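Local coordinates for protein 4-hydroxy-3-methylbut-2-enyl diphosphate reductase, apicoplast (Plasmodium falciparum, PDB 4N7B) that catalyses the ferredoxin-dependent reduction of 4-hydroxy-3-methylbut-2-enyl diphosphate to isopentenyl and dimethylallyl diphosphate, the last step of the apicoplast isoprenoid precursor pathway, at residues L288-H293 and P297-I302; H322-M327 and T406-S411; D334-G339 and D367-P372; Q395-K398 and H403-T406. All blocks are in the same frame, centred on the assembly; numbering follows the deposited sequence.

Contact 1: L288-H293 and P297-I302; sequences LIYSAH and PQIREI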
loop_
_atom_site.group_PDB
_atom_site.type_symbol
_atom_site.label_atom_id
_atom_site.label_comp_id
_atom_site.label_asym_id
_atom_site.label_seq_id
_atom_site.Cartn_x
_atom_site.Cartn_y
_atom_site.Cartn_z
ATOM N N LEU A 288 -15.510 -5.069 -14.422
ATOM C CA LEU A 288 -14.950 -4.046 -13.560
ATOM C C LEU A 288 -14.044 -4.678 -12.530
ATOM O O LEU A 288 -14.441 -5.620 -11.846
ATOM C CB LEU A 288 -16.032 -3.257 -12.839
ATOM C CG LEU A 288 -15.470 -2.173 -11.907
ATOM C CD1 LEU A 288 -14.724 -1.100 -12.696
ATOM C CD2 LEU A 288 -16.589 -1.554 -11.102
ATOM N N ILE A 289 -12.834 -4.139 -12.415
ATOM C CA ILE A 289 -11.857 -4.622 -11.447
ATOM C C ILE A 289 -11.711 -3.671 -10.262
ATOM O O ILE A 289 -11.536 -2.462 -10.443
ATOM C CB ILE A 289 -10.487 -4.788 -12.106
ATOM C CG1 ILE A 289 -10.606 -5.762 -13.285
ATOM C CG2 ILE A 289 -9.480 -5.283 -11.096
ATOM C CD1 ILE A 289 -9.327 -5.958 -14.069
ATOM N N TYR A 290 -11.774 -4.215 -9.050
ATOM C CA TYR A 290 -11.549 -3.415 -7.850
ATOM C C TYR A 290 -10.063 -3.427 -7.512
ATOM O O TYR A 290 -9.422 -4.479 -7.522
ATOM C CB TYR A 290 -12.366 -3.952 -6.671
ATOM C CG TYR A 290 -13.858 -3.962 -6.914
ATOM C CD1 TYR A 290 -14.523 -2.820 -7.342
ATOM C CD2 TYR A 290 -14.601 -5.117 -6.735
ATOM C CE1 TYR A 290 -15.889 -2.830 -7.571
ATOM C CE2 TYR A 290 -15.970 -5.136 -6.964
ATOM C CZ TYR A 290 -16.607 -3.994 -7.383
ATOM O OH TYR A 290 -17.974 -4.017 -7.607
ATOM N N SER A 291 -9.516 -2.260 -7.200
ATOM C CA SER A 291 -8.084 -2.140 -6.977
ATOM C C SER A 291 -7.636 -2.820 -5.686
ATOM O O SER A 291 -8.452 -3.233 -4.863
ATOM C CB SER A 291 -7.684 -0.666 -6.916
ATOM O OG SER A 291 -8.048 -0.109 -5.666
ATOM N N ALA A 292 -6.321 -2.904 -5.510
ATOM C CA ALA A 292 -5.718 -3.538 -4.346
ATOM C C ALA A 292 -6.130 -2.904 -3.033
ATOM O O ALA A 292 -6.119 -3.568 -1.998
ATOM C CB ALA A 292 -4.222 -3.494 -4.479
ATOM N N HIS A 293 -6.487 -1.624 -3.073
ATOM C CA HIS A 293 -6.786 -0.862 -1.863
ATOM C C HIS A 293 -8.171 -1.168 -1.321
ATOM O O HIS A 293 -8.547 -0.709 -0.243
ATOM C CB HIS A 293 -6.713 0.634 -2.175
ATOM C CG HIS A 293 -5.475 1.031 -2.913
ATOM N ND1 HIS A 293 -5.493 1.441 -4.229
ATOM C CD2 HIS A 293 -4.176 1.047 -2.528
ATOM C CE1 HIS A 293 -4.259 1.710 -4.617
ATOM N NE2 HIS A 293 -3.441 1.476 -3.606
ATOM N N PRO A 297 -18.534 -1.189 0.126
ATOM C CA PRO A 297 -19.574 -2.187 -0.178
ATOM C C PRO A 297 -20.664 -1.620 -1.079
ATOM O O PRO A 297 -21.225 -2.324 -1.916
ATOM C CB PRO A 297 -20.171 -2.514 1.193
ATOM C CG PRO A 297 -19.138 -2.096 2.192
ATOM C CD PRO A 297 -18.331 -1.004 1.572
ATOM N N GLN A 298 -20.956 -0.341 -0.889
ATOM C CA GLN A 298 -22.009 0.349 -1.631
ATOM C C GLN A 298 -21.713 0.331 -3.128
ATOM O O GLN A 298 -22.609 0.160 -3.950
ATOM C CB GLN A 298 -22.119 1.792 -1.141
ATOM C CG GLN A 298 -22.584 1.931 0.311
ATOM C CD GLN A 298 -21.466 1.754 1.333
ATOM O OE1 GLN A 298 -20.330 1.453 0.982
ATOM N NE2 GLN A 298 -21.791 1.938 2.607
ATOM N N ILE A 299 -20.443 0.515 -3.475
ATOM C CA ILE A 299 -20.029 0.483 -4.871
ATOM C C ILE A 299 -20.391 -0.859 -5.490
ATOM O O ILE A 299 -20.768 -0.935 -6.662
ATOM C CB ILE A 299 -18.521 0.696 -5.012
ATOM C CG1 ILE A 299 -18.120 2.035 -4.390
ATOM C CG2 ILE A 299 -18.116 0.650 -6.468
ATOM C CD1 ILE A 299 -18.853 3.210 -4.975
ATOM N N ARG A 300 -20.285 -1.918 -4.695
ATOM C CA ARG A 300 -20.560 -3.262 -5.186
ATOM C C ARG A 300 -22.023 -3.412 -5.586
ATOM O O ARG A 300 -22.328 -3.845 -6.698
ATOM C CB ARG A 300 -20.189 -4.315 -4.136
ATOM C CG ARG A 300 -18.719 -4.346 -3.823
ATOM C CD ARG A 300 -18.376 -5.247 -2.644
ATOM N NE ARG A 300 -17.383 -6.228 -3.067
ATOM C CZ ARG A 300 -16.112 -6.247 -2.692
ATOM N NH1 ARG A 300 -15.623 -5.367 -1.836
ATOM N NH2 ARG A 300 -15.321 -7.183 -3.172
ATOM N N GLU A 301 -22.934 -3.060 -4.691
ATOM C CA GLU A 301 -24.347 -3.244 -4.998
ATOM C C GLU A 301 -24.699 -2.473 -6.267
ATOM O O GLU A 301 -25.516 -2.922 -7.073
ATOM C CB GLU A 301 -25.244 -2.855 -3.817
ATOM C CG GLU A 301 -25.006 -1.473 -3.239
ATOM C CD GLU A 301 -25.719 -1.269 -1.905
ATOM O OE1 GLU A 301 -25.965 -2.274 -1.199
ATOM O OE2 GLU A 301 -26.028 -0.104 -1.563
ATOM N N ILE A 302 -24.054 -1.329 -6.464
ATOM C CA ILE A 302 -24.224 -0.571 -7.700
ATOM C C ILE A 302 -23.776 -1.380 -8.905
ATOM O O ILE A 302 -24.408 -1.340 -9.960
ATOM C CB ILE A 302 -23.408 0.712 -7.676
ATOM C CG1 ILE A 302 -24.043 1.701 -6.702
ATOM C CG2 ILE A 302 -23.303 1.310 -9.082
ATOM C CD1 ILE A 302 -23.376 3.051 -6.698
#
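Within the beta-alpha-beta unit of strand 287-290, helix 297-305 and strand 309-312, the Tyr-290 side chain spans from the end of the first strand to Arg-300 and Ile-299 on the helix. Its hydroxyl end lies beside the first turns of the helix, with OH 3.6 Å from Arg-300 CA and 3.9 Å from Arg-300 CG. Ile-299 adds a looser apolar contact, its CG2 methyl standing 4.3 Å from Tyr-290 CE1, while the remainder of that side chain leads away. The ring takes this course because its CG is anti to the carbonyl carbon (chi1 -60°). A bend at chi3 (124°) brings the Arg-300 guanidinium back along the tyrosine, so that Tyr-290 CD2 sits over one face of the group, 4.2 Å from NH2 and displaced toward the rim. Ring and guanidinium planes are 52° apart, which rules out a parallel stack.

Both polar ends are held by the third element of the unit. Tyr-290 OH hydrogen-bonds Glu-310 OE2, and Arg-300 NH2 forms a salt bridge with Asp-312 OD2. Past the strand end, Ser-291 OG makes a weak 3.3 Å hydrogen bond with His-293 ND1, and the ring of His-293 stacks on that of His-260; both histidines probably bind the diphosphate substrate and products. The geometry is that of a helix packed on a parallel sheet through a beta-alpha-beta crossover, with the loop at the carboxyl end of the first strand probably contributing to the substrate site.

Contact 2: H322-M327 and T406-S411; sequences HVYVQM and TIPSGS. With NA (sodium ion), chain F.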
loop_
_atom_site.group_PDB
_atom_site.type_symbol
_atom_site.label_atom_id
_atom_site.label_comp_id
_atom_site.label_asym_id
_atom_site.label_seq_id
_atom_site.Cartn_x
_atom_site.Cartn_y
_atom_site.Cartn_z
ATOM N N HIS A 322 -11.265 -5.187 6.445
ATOM C CA HIS A 322 -12.696 -5.058 6.141
ATOM C C HIS A 322 -13.498 -6.084 6.914
ATOM O O HIS A 322 -14.574 -5.797 7.445
ATOM C CB HIS A 322 -12.940 -5.262 4.645
ATOM C CG HIS A 322 -12.579 -4.072 3.805
ATOM N ND1 HIS A 322 -13.431 -3.541 2.861
ATOM C CD2 HIS A 322 -11.457 -3.315 3.766
ATOM C CE1 HIS A 322 -12.850 -2.506 2.279
ATOM N NE2 HIS A 322 -11.652 -2.347 2.813
ATOM N N VAL A 323 -12.949 -7.288 6.981
ATOM C CA VAL A 323 -13.645 -8.428 7.539
ATOM C C VAL A 323 -13.758 -8.326 9.065
ATOM O O VAL A 323 -14.832 -8.525 9.629
ATOM C CB VAL A 323 -12.913 -9.727 7.117
ATOM C CG1 VAL A 323 -13.119 -10.808 8.132
ATOM C CG2 VAL A 323 -13.386 -10.149 5.738
ATOM N N TYR A 324 -12.660 -8.008 9.735
ATOM C CA TYR A 324 -12.714 -7.812 11.181
ATOM C C TYR A 324 -13.707 -6.708 11.557
ATOM O O TYR A 324 -14.408 -6.813 12.556
ATOM C CB TYR A 324 -11.330 -7.473 11.742
ATOM C CG TYR A 324 -10.553 -8.710 12.125
ATOM C CD1 TYR A 324 -10.727 -9.318 13.368
ATOM C CD2 TYR A 324 -9.692 -9.304 11.220
ATOM C CE1 TYR A 324 -10.023 -10.472 13.704
ATOM C CE2 TYR A 324 -8.990 -10.443 11.540
ATOM C CZ TYR A 324 -9.147 -11.021 12.777
ATOM O OH TYR A 324 -8.429 -12.165 13.055
ATOM N N VAL A 325 -13.769 -5.657 10.747
ATOM C CA VAL A 325 -14.642 -4.538 11.034
ATOM C C VAL A 325 -16.112 -4.979 11.023
ATOM O O VAL A 325 -16.877 -4.669 11.944
ATOM C CB VAL A 325 -14.423 -3.404 10.018
ATOM C CG1 VAL A 325 -15.601 -2.449 10.036
ATOM C CG2 VAL A 325 -13.112 -2.663 10.324
ATOM N N GLN A 326 -16.506 -5.692 9.977
ATOM C CA GLN A 326 -17.869 -6.197 9.875
ATOM C C GLN A 326 -18.169 -7.148 11.022
ATOM O O GLN A 326 -19.252 -7.115 11.609
ATOM C CB GLN A 326 -18.064 -6.939 8.557
ATOM C CG GLN A 326 -18.267 -6.031 7.350
ATOM C CD GLN A 326 -18.237 -6.807 6.027
ATOM O OE1 GLN A 326 -17.171 -7.010 5.446
ATOM N NE2 GLN A 326 -19.405 -7.251 5.560
ATOM N N MET A 327 -17.205 -8.008 11.338
ATOM C CA MET A 327 -17.420 -9.050 12.344
ATOM C C MET A 327 -17.608 -8.462 13.737
ATOM O O MET A 327 -18.453 -8.919 14.518
ATOM C CB MET A 327 -16.235 -10.005 12.369
ATOM C CG MET A 327 -16.308 -11.051 13.474
ATOM S SD MET A 327 -14.867 -12.135 13.425
ATOM C CE MET A 327 -13.495 -11.016 13.408
ATOM N N THR A 406 -8.103 -5.489 19.454
ATOM C CA THR A 406 -7.737 -5.355 18.058
ATOM C C THR A 406 -7.424 -6.718 17.448
ATOM O O THR A 406 -7.486 -7.749 18.123
ATOM C CB THR A 406 -6.498 -4.435 17.900
ATOM O OG1 THR A 406 -6.195 -4.241 16.505
ATOM C CG2 THR A 406 -5.284 -5.043 18.616
ATOM N N ILE A 407 -7.085 -6.711 16.166
ATOM C CA ILE A 407 -6.580 -7.898 15.498
ATOM C C ILE A 407 -5.243 -8.332 16.118
ATOM O O ILE A 407 -4.288 -7.541 16.169
ATOM C CB ILE A 407 -6.345 -7.609 14.015
ATOM C CG1 ILE A 407 -7.626 -7.113 13.348
ATOM C CG2 ILE A 407 -5.794 -8.841 13.316
ATOM C CD1 ILE A 407 -7.365 -6.538 11.957
ATOM N N PRO A 408 -5.155 -9.592 16.580
ATOM C CA PRO A 408 -3.936 -10.084 17.240
ATOM C C PRO A 408 -2.689 -9.925 16.377
ATOM O O PRO A 408 -1.657 -9.466 16.874
ATOM C CB PRO A 408 -4.243 -11.562 17.488
ATOM C CG PRO A 408 -5.743 -11.602 17.612
ATOM C CD PRO A 408 -6.244 -10.580 16.630
ATOM N N SER A 409 -2.784 -10.280 15.101
ATOM C CA SER A 409 -1.646 -10.120 14.201
ATOM C C SER A 409 -1.444 -8.649 13.773
ATOM O O SER A 409 -0.439 -8.317 13.142
ATOM C CB SER A 409 -1.800 -11.034 12.981
ATOM O OG SER A 409 -3.094 -10.933 12.422
ATOM N N GLY A 410 -2.376 -7.764 14.132
ATOM C CA GLY A 410 -2.278 -6.373 13.706
ATOM C C GLY A 410 -2.821 -6.133 12.300
ATOM O O GLY A 410 -3.146 -7.087 11.583
ATOM N N SER A 411 -2.900 -4.862 11.901
ATOM C CA SER A 411 -3.471 -4.459 10.610
ATOM C C SER A 411 -2.371 -4.026 9.645
ATOM O O SER A 411 -2.548 -4.083 8.419
ATOM C CB SER A 411 -4.464 -3.298 10.797
ATOM O OG SER A 411 -5.459 -3.635 11.746
HETATM NA NA NA F . -6.121 -12.958 11.348
#
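Tyr-324 presents one ring face to Ile-407, whose CG1 lies 3.7 Å from the ring centroid and only 15° off the ring normal, a CH-pi contact over the face, slightly offset toward the rim. The closest pair is Tyr-324 CG to Ile-407 CG1 at 3.6 Å. CD1, the end of the same branch, lies 3.7 Å from Tyr-324 CD2, and the other branch, CG2, comes down on the same side of the ring toward the hydroxyl half, 4.0 Å from Tyr-324 CZ. This spread follows from chi1 of Ile-407 (-57°), which sets CG1 anti to the carbonyl carbon and CG2 anti to the backbone N. A sodium ion lies at the ring edge, in the plane of the ring, bound by Tyr-324 OH at 3.0 Å.

One layer out, Phe-378 of strand 377-381 touches both Tyr-324 and Ile-407. A type I beta turn from Ile-407 to Gly-410 is closed by Gly-410 N to Ile-407 O at 2.8 Å; the positive phi of Gly-410 (83°) suits a residue without a side chain. Lys-320, a turn earlier on the tyrosine's helix, hydrogen-bonds Ser-409 OG and Gly-410 O through NZ. The contact thus joins helix 316-329 to the loop between strand 405-406 and helix 414-427, with the Ile-407 side chain about 8 Å from that of Thr-383, a probable substrate-binding residue.

Chemically, the tyrosine is divided: its face is spent on aliphatic packing, while its oxygen meets a cation at the rim. That separation is long for sodium and oxygen, consistent with a loosely held ion.

Contact 3: D334-G339 and D367-P372; sequences DIILIG and DKLNFP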
loop_
_atom_site.group_PDB
_atom_site.type_symbol
_atom_site.label_atom_id
_atom_site.label_comp_id
_atom_site.label_asym_id
_atom_site.label_seq_id
_atom_site.Cartn_x
_atom_site.Cartn_y
_atom_site.Cartn_z
ATOM N N ASP A 334 -17.949 -0.649 18.838
ATOM C CA ASP A 334 -17.704 0.497 17.995
ATOM C C ASP A 334 -16.278 0.333 17.539
ATOM O O ASP A 334 -15.470 -0.258 18.244
ATOM C CB ASP A 334 -17.901 1.811 18.740
ATOM C CG ASP A 334 -19.254 2.436 18.455
ATOM O OD1 ASP A 334 -20.256 1.690 18.413
ATOM O OD2 ASP A 334 -19.316 3.670 18.259
ATOM N N ILE A 335 -15.967 0.843 16.359
ATOM C CA ILE A 335 -14.676 0.579 15.762
ATOM C C ILE A 335 -13.874 1.846 15.561
ATOM O O ILE A 335 -14.375 2.812 14.990
ATOM C CB ILE A 335 -14.840 -0.119 14.415
ATOM C CG1 ILE A 335 -15.043 -1.624 14.638
ATOM C CG2 ILE A 335 -13.598 0.072 13.564
ATOM C CD1 ILE A 335 -16.390 -2.095 14.272
ATOM N N ILE A 336 -12.629 1.839 16.031
ATOM C CA ILE A 336 -11.734 2.966 15.800
ATOM C C ILE A 336 -10.785 2.612 14.674
ATOM O O ILE A 336 -10.073 1.628 14.753
ATOM C CB ILE A 336 -10.915 3.341 17.039
ATOM C CG1 ILE A 336 -11.723 4.224 17.988
ATOM C CG2 ILE A 336 -9.746 4.201 16.641
ATOM C CD1 ILE A 336 -12.858 3.553 18.643
ATOM N N LEU A 337 -10.782 3.425 13.628
ATOM C CA LEU A 337 -9.981 3.165 12.446
ATOM C C LEU A 337 -8.859 4.187 12.372
ATOM O O LEU A 337 -9.109 5.343 12.067
ATOM C CB LEU A 337 -10.853 3.281 11.200
ATOM C CG LEU A 337 -10.149 3.222 9.838
ATOM C CD1 LEU A 337 -9.163 2.085 9.781
ATOM C CD2 LEU A 337 -11.187 3.070 8.746
ATOM N N ILE A 338 -7.632 3.770 12.675
ATOM C CA ILE A 338 -6.483 4.675 12.601
ATOM C C ILE A 338 -5.957 4.734 11.168
ATOM O O ILE A 338 -5.521 3.734 10.619
ATOM C CB ILE A 338 -5.343 4.180 13.500
ATOM C CG1 ILE A 338 -5.868 3.896 14.908
ATOM C CG2 ILE A 338 -4.236 5.204 13.539
ATOM C CD1 ILE A 338 -4.814 3.398 15.872
ATOM N N GLY A 339 -6.019 5.890 10.541
ATOM C CA GLY A 339 -5.544 6.002 9.177
ATOM C C GLY A 339 -5.896 7.375 8.679
ATOM O O GLY A 339 -6.473 8.156 9.437
ATOM N N ASP A 367 -8.390 12.492 21.582
ATOM C CA ASP A 367 -8.904 13.275 22.696
ATOM C C ASP A 367 -10.392 13.492 22.560
ATOM O O ASP A 367 -11.099 13.578 23.556
ATOM C CB ASP A 367 -8.231 14.641 22.754
ATOM C CG ASP A 367 -6.809 14.574 23.261
ATOM O OD1 ASP A 367 -6.567 13.859 24.259
ATOM O OD2 ASP A 367 -5.930 15.234 22.660
ATOM N N LYS A 368 -10.856 13.593 21.320
ATOM C CA LYS A 368 -12.252 13.905 21.042
ATOM C C LYS A 368 -13.196 12.710 21.215
ATOM O O LYS A 368 -14.403 12.889 21.295
ATOM C CB LYS A 368 -12.392 14.485 19.633
ATOM C CG LYS A 368 -11.794 15.859 19.489
ATOM C CD LYS A 368 -11.846 16.349 18.050
ATOM C CE LYS A 368 -11.147 17.711 17.900
ATOM N NZ LYS A 368 -11.146 18.219 16.494
ATOM N N LEU A 369 -12.665 11.499 21.290
ATOM C CA LEU A 369 -13.532 10.329 21.380
ATOM C C LEU A 369 -14.225 10.236 22.737
ATOM O O LEU A 369 -13.589 10.376 23.780
ATOM C CB LEU A 369 -12.739 9.048 21.150
ATOM C CG LEU A 369 -12.191 8.836 19.746
ATOM C CD1 LEU A 369 -11.389 7.549 19.720
ATOM C CD2 LEU A 369 -13.331 8.789 18.734
ATOM N N ASN A 370 -15.527 9.976 22.719
ATOM C CA ASN A 370 -16.268 9.716 23.946
ATOM C C ASN A 370 -17.202 8.541 23.791
ATOM O O ASN A 370 -17.924 8.444 22.799
ATOM C CB ASN A 370 -17.059 10.948 24.374
ATOM C CG ASN A 370 -16.194 11.962 25.080
ATOM O OD1 ASN A 370 -15.937 11.840 26.279
ATOM N ND2 ASN A 370 -15.728 12.966 24.340
ATOM N N PHE A 371 -17.182 7.653 24.779
ATOM C CA PHE A 371 -18.030 6.469 24.776
ATOM C C PHE A 371 -18.462 6.139 26.189
ATOM O O PHE A 371 -17.712 6.365 27.136
ATOM C CB PHE A 371 -17.281 5.255 24.223
ATOM C CG PHE A 371 -16.800 5.423 22.811
ATOM C CD1 PHE A 371 -17.668 5.266 21.748
ATOM C CD2 PHE A 371 -15.478 5.726 22.550
ATOM C CE1 PHE A 371 -17.226 5.407 20.444
ATOM C CE2 PHE A 371 -15.031 5.878 21.251
ATOM C CZ PHE A 371 -15.908 5.722 20.195
ATOM N N PRO A 372 -19.674 5.588 26.336
ATOM C CA PRO A 372 -20.083 4.997 27.612
ATOM C C PRO A 372 -19.025 4.017 28.103
ATOM O O PRO A 372 -18.245 3.486 27.305
ATOM C CB PRO A 372 -21.370 4.257 27.253
ATOM C CG PRO A 372 -21.920 5.003 26.086
ATOM C CD PRO A 372 -20.723 5.474 25.308
#
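Ile-336 and Leu-369 make the closer apolar pair of this contact, reaching toward each other tip to tip with Ile-336 CG1 3.8 Å from Leu-369 CD1. The Ile-336 CD1 methyl then extends to Phe-371, where it lies 4.1 Å from CZ and equally far from CE2, at a slant to the ring. Having CG1 anti to the carbonyl carbon (chi1 -82°) lets one branch of the isoleucine serve both neighbours. Leu-397 of helix 387-400 and Val-360 of strand 357-360 also touch Ile-336, which is buried.

Strand 334-338 is an inner strand of a four-stranded parallel sheet, flanked by strands 357-360 and 377-381, whereas residues 369-372 belong to the connection that leaves helix 363-368 on its way to strand 377-381. The connection's Leu-369 and Phe-371 turn in toward the sheet but remain partly exposed.

Toward the strand's beginning the contact becomes more polar and more open. Asp-334 OD2 stands at the edge of the Phe-371 ring, near its plane and 3.5 Å from CE1, with carboxylate and ring planes 78° apart. There it meets the ring's C-H rim, which probably carries slight positive charge. The same oxygen accepts a hydrogen bond from His-358 NE2, and the His-358 ring packs edge-to-face with Phe-371, so the histidine adjoins both partners. On the solvent side lie the exposed Lys-368 and Asn-370, tied by a weak bond from Asn-370 ND2 to Lys-368 O (3.3 Å, N-H...O angle 129°).

Contact 4: Q395-K398 and H403-T406; sequences QKLK and HIET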
loop_
_atom_site.group_PDB
_atom_site.type_symbol
_atom_site.label_atom_id
_atom_site.label_comp_id
_atom_site.label_asym_id
_atom_site.label_seq_id
_atom_site.Cartn_x
_atom_site.Cartn_y
_atom_site.Cartn_z
ATOM N N GLN A 395 -0.785 3.833 21.575
ATOM C CA GLN A 395 -0.441 4.014 22.973
ATOM C C GLN A 395 -1.395 4.996 23.646
ATOM O O GLN A 395 -1.813 4.790 24.789
ATOM C CB GLN A 395 0.976 4.554 23.077
ATOM C CG GLN A 395 1.429 4.854 24.483
ATOM C CD GLN A 395 2.880 5.288 24.508
ATOM O OE1 GLN A 395 3.193 6.485 24.431
ATOM N NE2 GLN A 395 3.783 4.312 24.588
ATOM N N LYS A 396 -1.724 6.068 22.937
ATOM C CA LYS A 396 -2.634 7.085 23.460
ATOM C C LYS A 396 -4.043 6.507 23.533
ATOM O O LYS A 396 -4.739 6.687 24.518
ATOM C CB LYS A 396 -2.611 8.326 22.570
ATOM C CG LYS A 396 -3.181 9.552 23.240
ATOM C CD LYS A 396 -3.046 10.770 22.368
ATOM C CE LYS A 396 -3.795 11.942 22.980
ATOM N NZ LYS A 396 -3.410 12.166 24.401
ATOM N N LEU A 397 -4.442 5.776 22.496
ATOM C CA LEU A 397 -5.733 5.088 22.500
ATOM C C LEU A 397 -5.892 4.170 23.700
ATOM O O LEU A 397 -6.956 4.113 24.320
ATOM C CB LEU A 397 -5.909 4.241 21.245
ATOM C CG LEU A 397 -6.867 4.789 20.196
ATOM C CD1 LEU A 397 -7.012 3.762 19.097
ATOM C CD2 LEU A 397 -8.236 5.147 20.785
ATOM N N LYS A 398 -4.840 3.430 24.010
ATOM C CA LYS A 398 -4.883 2.466 25.094
ATOM C C LYS A 398 -4.882 3.131 26.453
ATOM O O LYS A 398 -5.405 2.573 27.405
ATOM C CB LYS A 398 -3.696 1.520 25.008
ATOM C CG LYS A 398 -3.912 0.371 24.076
ATOM C CD LYS A 398 -2.757 -0.599 24.202
ATOM C CE LYS A 398 -2.982 -1.860 23.420
ATOM N NZ LYS A 398 -1.689 -2.589 23.229
ATOM N N HIS A 403 -9.251 -1.245 27.720
ATOM C CA HIS A 403 -9.735 -2.583 27.405
ATOM C C HIS A 403 -10.006 -2.733 25.913
ATOM O O HIS A 403 -10.602 -3.714 25.462
ATOM C CB HIS A 403 -10.979 -2.893 28.231
ATOM C CG HIS A 403 -10.706 -2.969 29.700
ATOM N ND1 HIS A 403 -11.374 -2.194 30.623
ATOM C CD2 HIS A 403 -9.814 -3.708 30.402
ATOM C CE1 HIS A 403 -10.915 -2.461 31.832
ATOM N NE2 HIS A 403 -9.968 -3.376 31.725
ATOM N N ILE A 404 -9.538 -1.757 25.145
ATOM C CA ILE A 404 -9.778 -1.762 23.722
ATOM C C ILE A 404 -9.083 -2.972 23.096
ATOM O O ILE A 404 -7.987 -3.351 23.508
ATOM C CB ILE A 404 -9.283 -0.480 23.077
ATOM C CG1 ILE A 404 -9.842 -0.379 21.669
ATOM C CG2 ILE A 404 -7.760 -0.434 23.051
ATOM C CD1 ILE A 404 -9.802 1.025 21.114
ATOM N N GLU A 405 -9.724 -3.564 22.096
ATOM C CA GLU A 405 -9.238 -4.795 21.493
ATOM C C GLU A 405 -8.829 -4.549 20.046
ATOM O O GLU A 405 -9.172 -3.526 19.465
ATOM C CB GLU A 405 -10.336 -5.861 21.567
ATOM C CG GLU A 405 -10.711 -6.239 22.998
ATOM C CD GLU A 405 -12.003 -7.065 23.108
ATOM O OE1 GLU A 405 -12.331 -7.820 22.174
ATOM O OE2 GLU A 405 -12.696 -6.955 24.143
ATOM N N THR A 406 -8.103 -5.489 19.454
ATOM C CA THR A 406 -7.737 -5.355 18.058
ATOM C C THR A 406 -7.424 -6.718 17.448
ATOM O O THR A 406 -7.486 -7.749 18.123
ATOM C CB THR A 406 -6.498 -4.435 17.900
ATOM O OG1 THR A 406 -6.195 -4.241 16.505
ATOM C CG2 THR A 406 -5.284 -5.043 18.616
#
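Ile-404 lays its CG2 methyl against the aliphatic stem of Lys-398, 4.1 Å from the lysine CG, with the two side chains crossing at about a right angle. Its other branch runs inward, where CD1 comes within 4.4 Å of Leu-397 CD1, a looser contact. The division of labour follows from the isoleucine's first torsion (chi1 -167°): CG1 is anti to the backbone N and carries CD1 into the interior, while CG2 occupies the slot between N and carbonyl carbon and faces the lysine. Lys-398 is extended beyond CG, so its amino group is carried well past the isoleucine and only the root of the chain takes part.

The backbones approach most closely at Lys-398 and Ile-404, whose CA atoms are 6.6 Å apart; only a short connection separates the end of helix 387-400 from the strand. Glu-405 points away from the helix, unlike Ile-404, and its carboxylate is held by a salt bridge to Lys-376 and a hydrogen bond with Tyr-333. The contact thus closes the beta-alpha-beta unit of strand 377-381, helix 387-400 and the short, weakly bonded strand 405-406: Ile-404 rests also on Leu-377 and Tyr-379 of the adjoining strand, and Leu-397 reaches across to Ile-336 and Ile-338 of strand 334-338.

Overall arrangement
Contacts 2, 3 and 4 gather around one four-stranded sheet, while contact 1 belongs to another, with about 20 Å between its centre and that of contact 2. Contacts 3 and 4 have centres about 10 Å apart and share apolar packing through Leu-397, whose CD1 is 3.7 Å from Ile-336 CG2. Contact 2 meets contact 3 where Val-325 O lies 3.5 Å from Ile-335 CD1, and joins contact 4 in sequence at Thr-406. Contact 1 includes His-293, which probably binds the substrate; the side chains of Tyr-290 and Ile-407 are about 12 and 11 Å from the iron-sulfur cluster, whereas contacts 3 and 4 lie away from the cluster and the substrate site.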